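Local coordinates for alpha-11 giardin (Giardia intestinalis, PDB 2II2), which binds calcium and probably phosphatidylserine-containing membranes as an annexin-family protein, and is thought to help the parasite attach to the intestinal mucosa, at residues Leu124-Asp127 against Phe128-Ile132; Ile183-Ala187 against Asp188-Glu192. All blocks are in the same frame, centred on the assembly; numbering follows the deposited sequence.

Both contacts are local, each running within one unbroken piece of chain; contact 1 comes first along the chain, and with centres about 27 Å apart and nearest atoms about 11 Å apart the two do not touch. Contact 1 lies within the short helix 124-131 and its end, between residues about one turn apart, with one buried apolar side against neighbouring helices and a carboxylate-and-amide side bridged by waters. Contact 2 instead sits where helix 175-184 gives way to helix 187-201, and its chemistry is that of a helix start: a threonine cap, with a glutamate beside it. Buried and exposed residues mix in both, and both lie away from the calcium-binding residues Ile60 and Glu66.

Contact 1 of 2, residues Leu124-Asp127 against Phe128-Ile132; sequences LLQD and FVDQI
The Phe128 ring has a neighbour from its own helix or helix end on each face: Leu124 CG lies 4.1 Å above one, offset toward the rim, and Ile132 CD1 3.6 Å above the opposite one, also toward the rim. At the edge, near the ring plane, is the carbonyl carbon of Asp127. Leu124 and Phe128 are i, i+4 neighbours on helix 124-131 of the all-helical annexin fold, and Ile132 follows just past its end; Met88, Ile97 and Ile146 pack on Phe128 from other helices. With CG trans to the backbone N (chi1 -177°), Leu124 reaches the ring through CD1, 3.6 Å from Phe128 CE1. The backbone follows alpha-helical i to i+4 bonding, and the last of its bonds across the contact, Gln131 N to Asp127 O, is the most bent, with an N-H...O angle of 130°, just before Ile132 leaves helical geometry.

The other side is polar. Asp127 OD1 and Asp130 OD2 approach to 5.1 Å, and one water donates to both oxygens, which probably eases their mutual repulsion. Asp127 is further held by Tyr116 OH at OD2 and by Asn122 ND2 at OD1. The Asp127 and Gln131 side chains run alongside each other, carboxylate and amide planes 41° apart. Another water spans them, donating to Asp127 OD1 at 2.9 Å and accepting from Gln131 NE2 at 2.7 Å.

Contact 2 of 2, residues Ile183-Ala187 against Asp188-Glu192; sequences ITSTA and DEYKE
An N-cap opens helix 187-201, directly after the turn that follows helix 175-184: the Thr186 side chain receives the backbone N-H of Glu189. The bond measures 3.1 Å from Glu189 N to Thr186 OG1 and is fairly straight, with an N-H...O angle of 162°. With chi1 at 65°, OG1 sits between the backbone N and the carbonyl carbon of its own residue, which turns it over the first turn of the helix. The Glu189 side chain crosses this hydroxyl at a slant, CB lying 3.4 Å from Thr186 OG1. Its carboxylate extends back past the cap, where a water donates to Glu189 OE1 and accepts from Thr186 N.

In this all-helical annexin fold the cap joins consecutive helices, and Glu189 also ties the helix start to the loop between helix 137-147 and helix 156-169, because OE1 and OE2 accept from the backbone N of Arg153 and Gly154 respectively. Regular helical bonding then takes over: Tyr190 N donates to Thr186 O at 2.8 Å, and Lys191 N to Ala187 O at 3.0 Å. Ser185 meets the Tyr190 ring at its edge, near the ring plane, with Ser185 OG 3.5 Å from Tyr190 CD1; the same OG is bonded to Leu181 O and Arg153 NH2. Tyr190 CB lies 3.3 Å from Thr186 O, while the far end of the ring turns to helix 216-230, where Tyr190 OH is hydrogen-bonded to His226 ND1.

Contact 1 of 2, residues Leu124-Asp127 against Phe128-Ile132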
loop_
_atom_site.group_PDB
_atom_site.type_symbol
_atom_site.label_atom_id
_atom_site.label_comp_id
_atom_site.label_asym_id
_atom_site.label_seq_id
_atom_site.Cartn_x
_atom_site.Cartn_y
_atom_site.Cartn_z
ATOM N N LEU A 124 3.823 -17.042 -6.814
ATOM C CA LEU A 124 3.325 -15.714 -7.138
ATOM C C LEU A 124 3.637 -15.302 -8.574
ATOM O O LEU A 124 2.748 -14.861 -9.310
ATOM C CB LEU A 124 3.939 -14.709 -6.147
ATOM C CG LEU A 124 3.422 -13.274 -6.352
ATOM C CD1 LEU A 124 1.943 -13.180 -6.143
ATOM C CD2 LEU A 124 4.123 -12.309 -5.387
ATOM N N LEU A 125 4.897 -15.461 -8.980
ATOM C CA LEU A 125 5.287 -15.082 -10.340
ATOM C C LEU A 125 4.509 -15.870 -11.385
ATOM O O LEU A 125 4.114 -15.309 -12.396
ATOM C CB LEU A 125 6.796 -15.246 -10.559
ATOM C CG LEU A 125 7.329 -14.859 -11.945
ATOM C CD1 LEU A 125 6.996 -13.434 -12.336
ATOM C CD2 LEU A 125 8.842 -15.102 -11.994
ATOM N N GLN A 126 4.257 -17.152 -11.132
ATOM C CA GLN A 126 3.504 -17.963 -12.099
ATOM C C GLN A 126 2.039 -17.503 -12.222
ATOM O O GLN A 126 1.470 -17.441 -13.320
ATOM C CB GLN A 126 3.608 -19.445 -11.746
ATOM C CG GLN A 126 3.204 -20.389 -12.868
ATOM C CD GLN A 126 3.993 -20.193 -14.155
ATOM O OE1 GLN A 126 5.144 -19.752 -14.156
ATOM N NE2 GLN A 126 3.373 -20.543 -15.265
ATOM N N ASP A 127 1.460 -17.124 -11.085
ATOM C CA ASP A 127 0.126 -16.550 -11.136
ATOM C C ASP A 127 0.119 -15.217 -11.879
ATOM O O ASP A 127 -0.836 -14.932 -12.606
ATOM C CB ASP A 127 -0.457 -16.402 -9.724
ATOM C CG ASP A 127 -1.028 -17.718 -9.164
ATOM O OD1 ASP A 127 -1.057 -18.733 -9.888
ATOM O OD2 ASP A 127 -1.400 -17.735 -7.973
ATOM N N PHE A 128 1.162 -14.399 -11.714
ATOM C CA PHE A 128 1.296 -13.193 -12.541
ATOM C C PHE A 128 1.401 -13.534 -14.029
ATOM O O PHE A 128 0.721 -12.915 -14.857
ATOM C CB PHE A 128 2.498 -12.349 -12.114
ATOM C CG PHE A 128 2.278 -11.543 -10.843
ATOM C CD1 PHE A 128 1.177 -11.729 -10.001
ATOM C CD2 PHE A 128 3.248 -10.611 -10.471
ATOM C CE1 PHE A 128 1.037 -10.970 -8.847
ATOM C CE2 PHE A 128 3.112 -9.852 -9.328
ATOM C CZ PHE A 128 2.031 -10.031 -8.518
ATOM N N VAL A 129 2.223 -14.526 -14.375
ATOM C CA VAL A 129 2.362 -14.955 -15.764
ATOM C C VAL A 129 1.010 -15.398 -16.326
ATOM O O VAL A 129 0.652 -15.020 -17.433
ATOM C CB VAL A 129 3.423 -16.080 -15.917
ATOM C CG1 VAL A 129 3.347 -16.731 -17.315
ATOM C CG2 VAL A 129 4.837 -15.540 -15.629
ATOM N N ASP A 130 0.266 -16.193 -15.559
ATOM C CA ASP A 130 -0.995 -16.732 -16.057
ATOM C C ASP A 130 -2.135 -15.702 -16.094
ATOM O O ASP A 130 -3.022 -15.799 -16.949
ATOM C CB ASP A 130 -1.439 -17.933 -15.225
ATOM C CG ASP A 130 -0.804 -19.223 -15.679
ATOM O OD1 ASP A 130 -0.774 -19.472 -16.906
ATOM O OD2 ASP A 130 -0.357 -19.991 -14.800
ATOM N N GLN A 131 -2.108 -14.728 -15.181
ATOM C CA GLN A 131 -3.289 -13.897 -14.946
ATOM C C GLN A 131 -3.117 -12.410 -15.275
ATOM O O GLN A 131 -4.093 -11.667 -15.217
ATOM C CB GLN A 131 -3.786 -14.043 -13.501
ATOM C CG GLN A 131 -4.232 -15.445 -13.128
ATOM C CD GLN A 131 -4.729 -15.547 -11.700
ATOM O OE1 GLN A 131 -5.398 -14.655 -11.206
ATOM N NE2 GLN A 131 -4.405 -16.651 -11.037
ATOM N N ILE A 132 -1.880 -11.981 -15.545
ATOM C CA ILE A 132 -1.581 -10.581 -15.850
ATOM C C ILE A 132 -0.836 -10.481 -17.174
ATOM O O ILE A 132 0.393 -10.545 -17.195
ATOM C CB ILE A 132 -0.720 -9.906 -14.720
ATOM C CG1 ILE A 132 -1.429 -10.037 -13.369
ATOM C CG2 ILE A 132 -0.513 -8.435 -15.046
ATOM C CD1 ILE A 132 -0.604 -9.490 -12.184
HETATM O O HOH W 1 1.085 -22.139 -15.301
HETATM O O HOH W 2 -0.633 -20.159 -12.087
HETATM O O HOH W 3 -3.285 -19.040 -11.654
#

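Contact 2 of 2, residues Ile183-Ala187 against Asp188-Glu192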
loop_
_atom_site.group_PDB
_atom_site.type_symbol
_atom_site.label_atom_id
_atom_site.label_comp_id
_atom_site.label_asym_id
_atom_site.label_seq_id
_atom_site.Cartn_x
_atom_site.Cartn_y
_atom_site.Cartn_z
ATOM N N ILE A 183 12.324 0.506 -11.750
ATOM C CA ILE A 183 12.377 -0.646 -10.850
ATOM C C ILE A 183 13.787 -1.166 -10.560
ATOM O O ILE A 183 14.024 -1.724 -9.475
ATOM C CB ILE A 183 11.479 -1.829 -11.377
ATOM C CG1 ILE A 183 9.995 -1.478 -11.338
ATOM C CG2 ILE A 183 11.845 -3.176 -10.710
ATOM C CD1 ILE A 183 9.422 -1.444 -9.971
ATOM N N THR A 184 14.706 -0.985 -11.508
ATOM C CA THR A 184 16.060 -1.494 -11.329
ATOM C C THR A 184 17.046 -0.441 -10.851
ATOM O O THR A 184 18.228 -0.746 -10.704
ATOM C CB THR A 184 16.630 -2.130 -12.627
ATOM O OG1 THR A 184 16.756 -1.130 -13.644
ATOM C CG2 THR A 184 15.762 -3.275 -13.142
ATOM N N SER A 185 16.599 0.781 -10.585
ATOM C CA SER A 185 17.519 1.824 -10.130
ATOM C C SER A 185 17.857 1.639 -8.685
ATOM O O SER A 185 16.973 1.404 -7.864
ATOM C CB SER A 185 16.901 3.221 -10.278
ATOM O OG SER A 185 16.667 3.596 -11.625
ATOM N N THR A 186 19.135 1.820 -8.360
ATOM C CA THR A 186 19.480 1.964 -6.958
ATOM C C THR A 186 18.961 3.307 -6.421
ATOM O O THR A 186 18.755 4.254 -7.186
ATOM C CB THR A 186 20.997 1.900 -6.726
ATOM O OG1 THR A 186 21.599 3.035 -7.355
ATOM C CG2 THR A 186 21.588 0.615 -7.263
ATOM N N ALA A 187 18.799 3.393 -5.108
ATOM C CA ALA A 187 18.351 4.649 -4.503
ATOM C C ALA A 187 19.352 5.768 -4.768
ATOM O O ALA A 187 18.963 6.899 -5.048
ATOM C CB ALA A 187 18.114 4.500 -3.002
ATOM N N ASP A 188 20.642 5.464 -4.676
ATOM C CA ASP A 188 21.646 6.505 -4.871
ATOM C C ASP A 188 21.587 7.063 -6.285
ATOM O O ASP A 188 21.574 8.282 -6.482
ATOM C CB ASP A 188 23.054 5.982 -4.563
ATOM C CG ASP A 188 23.339 5.835 -3.072
ATOM O OD1 ASP A 188 22.504 6.191 -2.223
ATOM O OD2 ASP A 188 24.440 5.352 -2.756
ATOM N N GLU A 189 21.596 6.180 -7.285
ATOM C CA GLU A 189 21.530 6.667 -8.652
ATOM C C GLU A 189 20.193 7.331 -8.958
ATOM O O GLU A 189 20.152 8.334 -9.665
ATOM C CB GLU A 189 21.768 5.547 -9.648
ATOM C CG GLU A 189 23.233 5.169 -9.717
ATOM C CD GLU A 189 23.628 4.326 -10.941
ATOM O OE1 GLU A 189 22.717 3.781 -11.624
ATOM O OE2 GLU A 189 24.871 4.174 -11.165
ATOM N N TYR A 190 19.092 6.778 -8.436
ATOM C CA TYR A 190 17.809 7.364 -8.749
ATOM C C TYR A 190 17.628 8.790 -8.206
ATOM O O TYR A 190 16.996 9.621 -8.855
ATOM C CB TYR A 190 16.634 6.489 -8.252
ATOM C CG TYR A 190 15.360 6.856 -8.956
ATOM C CD1 TYR A 190 15.147 6.451 -10.269
ATOM C CD2 TYR A 190 14.397 7.645 -8.344
ATOM C CE1 TYR A 190 13.979 6.795 -10.959
ATOM C CE2 TYR A 190 13.214 7.995 -9.003
ATOM C CZ TYR A 190 13.010 7.574 -10.336
ATOM O OH TYR A 190 11.851 7.900 -11.028
ATOM N N LYS A 191 18.175 9.064 -7.023
ATOM C CA LYS A 191 18.109 10.426 -6.499
ATOM C C LYS A 191 18.744 11.387 -7.523
ATOM O O LYS A 191 18.224 12.494 -7.775
ATOM C CB LYS A 191 18.870 10.505 -5.178
ATOM C CG LYS A 191 18.710 11.826 -4.447
ATOM C CD LYS A 191 19.427 11.863 -3.115
ATOM C CE LYS A 191 19.098 13.171 -2.399
ATOM N NZ LYS A 191 19.746 13.191 -1.060
ATOM N N GLU A 192 19.870 10.960 -8.111
ATOM C CA GLU A 192 20.541 11.767 -9.116
ATOM C C GLU A 192 19.756 11.862 -10.442
ATOM O O GLU A 192 19.687 12.936 -11.060
ATOM C CB GLU A 192 21.936 11.213 -9.355
ATOM C CG GLU A 192 22.786 11.278 -8.099
ATOM C CD GLU A 192 23.970 10.312 -8.081
ATOM O OE1 GLU A 192 24.212 9.608 -9.090
ATOM O OE2 GLU A 192 24.662 10.257 -7.029
HETATM O O HOH W 4 20.638 2.171 -10.798
#